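Local coordinates for protein decapping nuclease RAI1 (Scheffersomyces stipitis, PDB 5BTO) that removes the NAD cap from the 5' end of RNAs as a metal-dependent decapping hydrolase, and binds RAT1 to stimulate its exoribonuclease activity, at residues V211-T223 and A228-W240. Residues are numbered along the deposited sequence; the frame is centred on the assembly and turned at random.
Sequences VNNYEQYISVIKT and AKMLLAGEVDCVW
Six backbone hydrogen bonds pair S219, I221 and T223 with G234, L232 and M230, and V236 N to Y217 O (2.9 Å) adds a seventh, joining strands 216-223 and 228-235 as an antiparallel beta hairpin, their N-to-C directions 157° apart, within the large mixed sheet of this PD-(D/E)XK nuclease fold. On the face carrying V220 and L231, V220 CG1 meets L231 CG at 3.7 Å, while the A233 methyl lies against CG2 of both V220 and I218; strand 27-34 flanks this row, with F30 on V220 and F32 on I218. With CG1 anti to the carbonyl carbon (chi1 -51°), I218 carries CD1 to 3.7 Å from E235 CB, crossing that side chain at about a right angle. E235, a substrate-binding residue, extends past Q216, its carboxylate plane turned 49° from the Q216 amide; at 3.8 Å, Q216 NE2 and E235 OE1 make no hydrogen bond. A water accepts from Y217 N and donates to V236 O and, at 2.8 Å, to E235 OE2. With an alanine at E235, this water would probably lose its carboxylate acceptor, and Q216 CG the group lying against it. V236 CG2 touches S219 CB, and V236 CB sits at the Y217 ring edge, 3.9 Å from CD2.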
loop_
_atom_site.group_PDB
_atom_site.type_symbol
_atom_site.label_atom_id
_atom_site.label_comp_id
_atom_site.label_asym_id
_atom_site.label_seq_id
_atom_site.Cartn_x
_atom_site.Cartn_y
_atom_site.Cartn_z
ATOM N N VAL A 211 24.122 -5.689 -39.281
ATOM C CA VAL A 211 23.361 -5.250 -38.111
ATOM C C VAL A 211 24.132 -5.527 -36.827
ATOM O O VAL A 211 24.769 -6.577 -36.688
ATOM C CB VAL A 211 21.997 -5.959 -38.036
ATOM C CG1 VAL A 211 21.264 -5.585 -36.753
ATOM C CG2 VAL A 211 21.159 -5.619 -39.252
ATOM N N ASN A 212 24.067 -4.584 -35.888
ATOM C CA ASN A 212 24.772 -4.708 -34.619
ATOM C C ASN A 212 23.990 -4.079 -33.470
ATOM O O ASN A 212 23.094 -3.254 -33.687
ATOM C CB ASN A 212 26.160 -4.062 -34.705
ATOM C CG ASN A 212 26.113 -2.547 -34.558
ATOM O OD1 ASN A 212 26.089 -2.021 -33.444
ATOM N ND2 ASN A 212 26.106 -1.842 -35.681
ATOM N N ASN A 213 24.324 -4.465 -32.244
ATOM C CA ASN A 213 23.708 -3.829 -31.082
ATOM C C ASN A 213 24.734 -3.144 -30.182
ATOM O O ASN A 213 24.454 -2.841 -29.022
ATOM C CB ASN A 213 22.833 -4.814 -30.295
ATOM C CG ASN A 213 23.639 -5.875 -29.575
ATOM O OD1 ASN A 213 24.859 -5.955 -29.715
ATOM N ND2 ASN A 213 22.957 -6.690 -28.779
ATOM N N TYR A 214 25.922 -2.899 -30.731
ATOM C CA TYR A 214 26.938 -2.112 -30.043
ATOM C C TYR A 214 26.556 -0.641 -30.018
ATOM O O TYR A 214 26.673 0.029 -28.991
ATOM C CB TYR A 214 28.293 -2.258 -30.732
ATOM C CG TYR A 214 29.048 -3.498 -30.332
ATOM C CD1 TYR A 214 28.712 -4.737 -30.861
ATOM C CD2 TYR A 214 30.098 -3.432 -29.425
ATOM C CE1 TYR A 214 29.402 -5.879 -30.498
ATOM C CE2 TYR A 214 30.796 -4.572 -29.054
ATOM C CZ TYR A 214 30.443 -5.789 -29.595
ATOM O OH TYR A 214 31.132 -6.921 -29.232
ATOM N N GLU A 215 26.094 -0.142 -31.160
ATOM C CA GLU A 215 25.818 1.281 -31.306
ATOM C C GLU A 215 24.583 1.699 -30.526
ATOM O O GLU A 215 23.503 1.132 -30.705
ATOM C CB GLU A 215 25.669 1.654 -32.785
ATOM C CG GLU A 215 26.958 1.556 -33.579
ATOM C CD GLU A 215 26.744 1.808 -35.056
ATOM O OE1 GLU A 215 25.901 1.118 -35.662
ATOM O OE2 GLU A 215 27.417 2.701 -35.608
ATOM N N GLN A 216 24.760 2.693 -29.658
ATOM C CA GLN A 216 23.674 3.243 -28.856
ATOM C C GLN A 216 23.780 4.754 -28.786
ATOM O O GLN A 216 24.869 5.295 -28.587
ATOM C CB GLN A 216 23.720 2.701 -27.427
ATOM C CG GLN A 216 23.436 1.229 -27.283
ATOM C CD GLN A 216 23.410 0.812 -25.828
ATOM O OE1 GLN A 216 24.015 1.465 -24.974
ATOM N NE2 GLN A 216 22.706 -0.273 -25.536
ATOM N N TYR A 217 22.643 5.429 -28.925
ATOM C CA TYR A 217 22.565 6.874 -28.734
ATOM C C TYR A 217 21.742 7.124 -27.476
ATOM O O TYR A 217 20.599 6.659 -27.370
ATOM C CB TYR A 217 21.914 7.538 -29.952
ATOM C CG TYR A 217 21.666 9.028 -29.796
ATOM C CD1 TYR A 217 22.718 9.933 -29.825
ATOM C CD2 TYR A 217 20.384 9.526 -29.636
ATOM C CE1 TYR A 217 22.499 11.290 -29.685
ATOM C CE2 TYR A 217 20.152 10.888 -29.499
ATOM C CZ TYR A 217 21.216 11.764 -29.524
ATOM O OH TYR A 217 20.991 13.114 -29.398
ATOM N N ILE A 218 22.327 7.815 -26.503
ATOM C CA ILE A 218 21.684 7.948 -25.194
ATOM C C ILE A 218 21.374 9.405 -24.902
ATOM O O ILE A 218 22.283 10.241 -24.851
ATOM C CB ILE A 218 22.584 7.415 -24.053
ATOM C CG1 ILE A 218 23.092 6.008 -24.364
ATOM C CG2 ILE A 218 21.839 7.446 -22.700
ATOM C CD1 ILE A 218 22.004 4.970 -24.430
ATOM N N SER A 219 20.091 9.702 -24.730
ATOM C CA SER A 219 19.652 11.031 -24.344
ATOM C C SER A 219 19.531 11.094 -22.820
ATOM O O SER A 219 19.020 10.172 -22.184
ATOM C CB SER A 219 18.303 11.354 -24.999
ATOM O OG SER A 219 17.754 12.567 -24.503
ATOM N N VAL A 220 20.006 12.181 -22.233
ATOM C CA VAL A 220 19.851 12.376 -20.794
ATOM C C VAL A 220 19.012 13.618 -20.544
ATOM O O VAL A 220 19.346 14.720 -21.007
ATOM C CB VAL A 220 21.204 12.494 -20.069
ATOM C CG1 VAL A 220 20.985 12.448 -18.550
ATOM C CG2 VAL A 220 22.130 11.375 -20.509
ATOM N N ILE A 221 17.924 13.431 -19.806
ATOM C CA ILE A 221 16.900 14.453 -19.672
ATOM C C ILE A 221 16.688 14.835 -18.225
ATOM O O ILE A 221 16.990 14.056 -17.316
ATOM C CB ILE A 221 15.538 13.965 -20.244
ATOM C CG1 ILE A 221 14.988 12.791 -19.420
ATOM C CG2 ILE A 221 15.693 13.540 -21.707
ATOM C CD1 ILE A 221 13.526 12.505 -19.694
ATOM N N LYS A 222 16.193 16.052 -18.023
ATOM C CA LYS A 222 15.684 16.462 -16.720
ATOM C C LYS A 222 14.174 16.358 -16.779
ATOM O O LYS A 222 13.546 16.771 -17.759
ATOM C CB LYS A 222 16.103 17.890 -16.379
ATOM C CG LYS A 222 17.490 18.011 -15.793
ATOM C CD LYS A 222 17.811 19.464 -15.459
ATOM C CE LYS A 222 16.650 20.150 -14.747
ATOM N NZ LYS A 222 16.482 19.739 -13.322
ATOM N N THR A 223 13.586 15.758 -15.751
ATOM C CA THR A 223 12.147 15.631 -15.704
ATOM C C THR A 223 11.730 15.560 -14.246
ATOM O O THR A 223 12.499 15.922 -13.361
ATOM C CB THR A 223 11.678 14.395 -16.504
ATOM O OG1 THR A 223 10.248 14.372 -16.570
ATOM C CG2 THR A 223 12.212 13.113 -15.883
ATOM N N ALA A 228 9.305 15.489 -7.015
ATOM C CA ALA A 228 10.648 14.968 -7.265
ATOM C C ALA A 228 11.200 15.447 -8.606
ATOM O O ALA A 228 10.504 15.399 -9.615
ATOM C CB ALA A 228 10.632 13.435 -7.236
ATOM N N LYS A 229 12.453 15.887 -8.607
ATOM C CA LYS A 229 13.166 16.214 -9.835
ATOM C C LYS A 229 14.104 15.057 -10.166
ATOM O O LYS A 229 14.778 14.524 -9.287
ATOM C CB LYS A 229 13.977 17.501 -9.661
ATOM C CG LYS A 229 13.149 18.723 -9.337
ATOM C CD LYS A 229 14.044 19.960 -9.235
ATOM C CE LYS A 229 13.252 21.208 -8.895
ATOM N NZ LYS A 229 12.689 21.139 -7.522
ATOM N N MET A 230 14.140 14.648 -11.429
ATOM C CA MET A 230 14.906 13.464 -11.800
ATOM C C MET A 230 15.711 13.674 -13.075
ATOM O O MET A 230 15.282 14.384 -13.983
ATOM C CB MET A 230 13.964 12.255 -11.971
ATOM C CG MET A 230 13.156 11.985 -10.701
ATOM S SD MET A 230 11.906 10.701 -10.892
ATOM C CE MET A 230 12.933 9.241 -10.942
ATOM N N LEU A 231 16.888 13.063 -13.117
ATOM C CA LEU A 231 17.694 13.004 -14.328
ATOM C C LEU A 231 17.554 11.572 -14.831
ATOM O O LEU A 231 17.806 10.619 -14.075
ATOM C CB LEU A 231 19.160 13.325 -14.005
ATOM C CG LEU A 231 20.108 13.567 -15.181
ATOM C CD1 LEU A 231 19.742 14.860 -15.904
ATOM C CD2 LEU A 231 21.565 13.628 -14.755
ATOM N N LEU A 232 17.094 11.405 -16.071
ATOM C CA LEU A 232 16.932 10.062 -16.634
ATOM C C LEU A 232 17.740 9.898 -17.911
ATOM O O LEU A 232 17.631 10.721 -18.835
ATOM C CB LEU A 232 15.469 9.776 -16.995
ATOM C CG LEU A 232 14.369 9.751 -15.952
ATOM C CD1 LEU A 232 13.057 9.259 -16.596
ATOM C CD2 LEU A 232 14.797 8.848 -14.824
ATOM N N ALA A 233 18.513 8.825 -17.989
ATOM C CA ALA A 233 19.246 8.502 -19.215
ATOM C C ALA A 233 18.500 7.395 -19.969
ATOM O O ALA A 233 18.070 6.406 -19.363
ATOM C CB ALA A 233 20.657 8.059 -18.877
ATOM N N GLY A 234 18.343 7.556 -21.281
ATOM C CA GLY A 234 17.638 6.565 -22.065
ATOM C C GLY A 234 18.090 6.485 -23.508
ATOM O O GLY A 234 18.300 7.512 -24.153
ATOM N N GLU A 235 18.225 5.266 -24.022
ATOM C CA GLU A 235 18.514 5.085 -25.447
ATOM C C GLU A 235 17.373 5.602 -26.310
ATOM O O GLU A 235 16.194 5.405 -25.998
ATOM C CB GLU A 235 18.796 3.619 -25.798
ATOM C CG GLU A 235 19.265 3.459 -27.256
ATOM C CD GLU A 235 19.581 2.034 -27.658
ATOM O OE1 GLU A 235 19.456 1.133 -26.805
ATOM O OE2 GLU A 235 19.952 1.816 -28.840
ATOM N N VAL A 236 17.746 6.252 -27.410
ATOM C CA VAL A 236 16.800 6.806 -28.367
ATOM C C VAL A 236 17.118 6.203 -29.724
ATOM O O VAL A 236 18.287 6.135 -30.125
ATOM C CB VAL A 236 16.923 8.348 -28.412
ATOM C CG1 VAL A 236 16.293 8.924 -29.691
ATOM C CG2 VAL A 236 16.318 8.972 -27.139
ATOM N N ASP A 237 16.088 5.747 -30.431
ATOM C CA ASP A 237 16.314 4.971 -31.645
ATOM C C ASP A 237 16.666 5.833 -32.856
ATOM O O ASP A 237 17.581 5.500 -33.604
ATOM C CB ASP A 237 15.117 4.073 -31.963
ATOM C CG ASP A 237 14.893 3.014 -30.896
ATOM O OD1 ASP A 237 15.897 2.591 -30.285
ATOM O OD2 ASP A 237 13.731 2.613 -30.667
ATOM N N CYS A 238 15.954 6.938 -33.041
ATOM C CA CYS A 238 16.207 7.790 -34.199
ATOM C C CYS A 238 15.567 9.163 -34.068
ATOM O O CYS A 238 14.805 9.434 -33.140
ATOM C CB CYS A 238 15.718 7.100 -35.488
ATOM S SG CYS A 238 13.940 7.065 -35.703
ATOM N N VAL A 239 15.905 10.034 -35.014
ATOM C CA VAL A 239 15.254 11.320 -35.182
ATOM C C VAL A 239 14.259 11.172 -36.328
ATOM O O VAL A 239 14.588 10.563 -37.346
ATOM C CB VAL A 239 16.307 12.391 -35.544
ATOM C CG1 VAL A 239 15.656 13.681 -35.992
ATOM C CG2 VAL A 239 17.205 12.638 -34.334
ATOM N N TRP A 240 13.044 11.692 -36.170
ATOM C CA TRP A 240 12.069 11.573 -37.260
ATOM C C TRP A 240 12.168 12.679 -38.296
ATOM O O TRP A 240 11.840 12.469 -39.459
ATOM C CB TRP A 240 10.630 11.406 -36.758
ATOM C CG TRP A 240 10.054 12.559 -36.021
ATOM C CD1 TRP A 240 10.163 12.821 -34.676
ATOM C CD2 TRP A 240 9.228 13.590 -36.565
ATOM N NE1 TRP A 240 9.467 13.969 -34.364
ATOM C CE2 TRP A 240 8.890 14.462 -35.506
ATOM C CE3 TRP A 240 8.753 13.871 -37.849
ATOM C CZ2 TRP A 240 8.091 15.589 -35.693
ATOM C CZ3 TRP A 240 7.964 14.990 -38.034
ATOM C CH2 TRP A 240 7.642 15.837 -36.962
HETATM O O HOH W 1 20.336 4.273 -30.231
#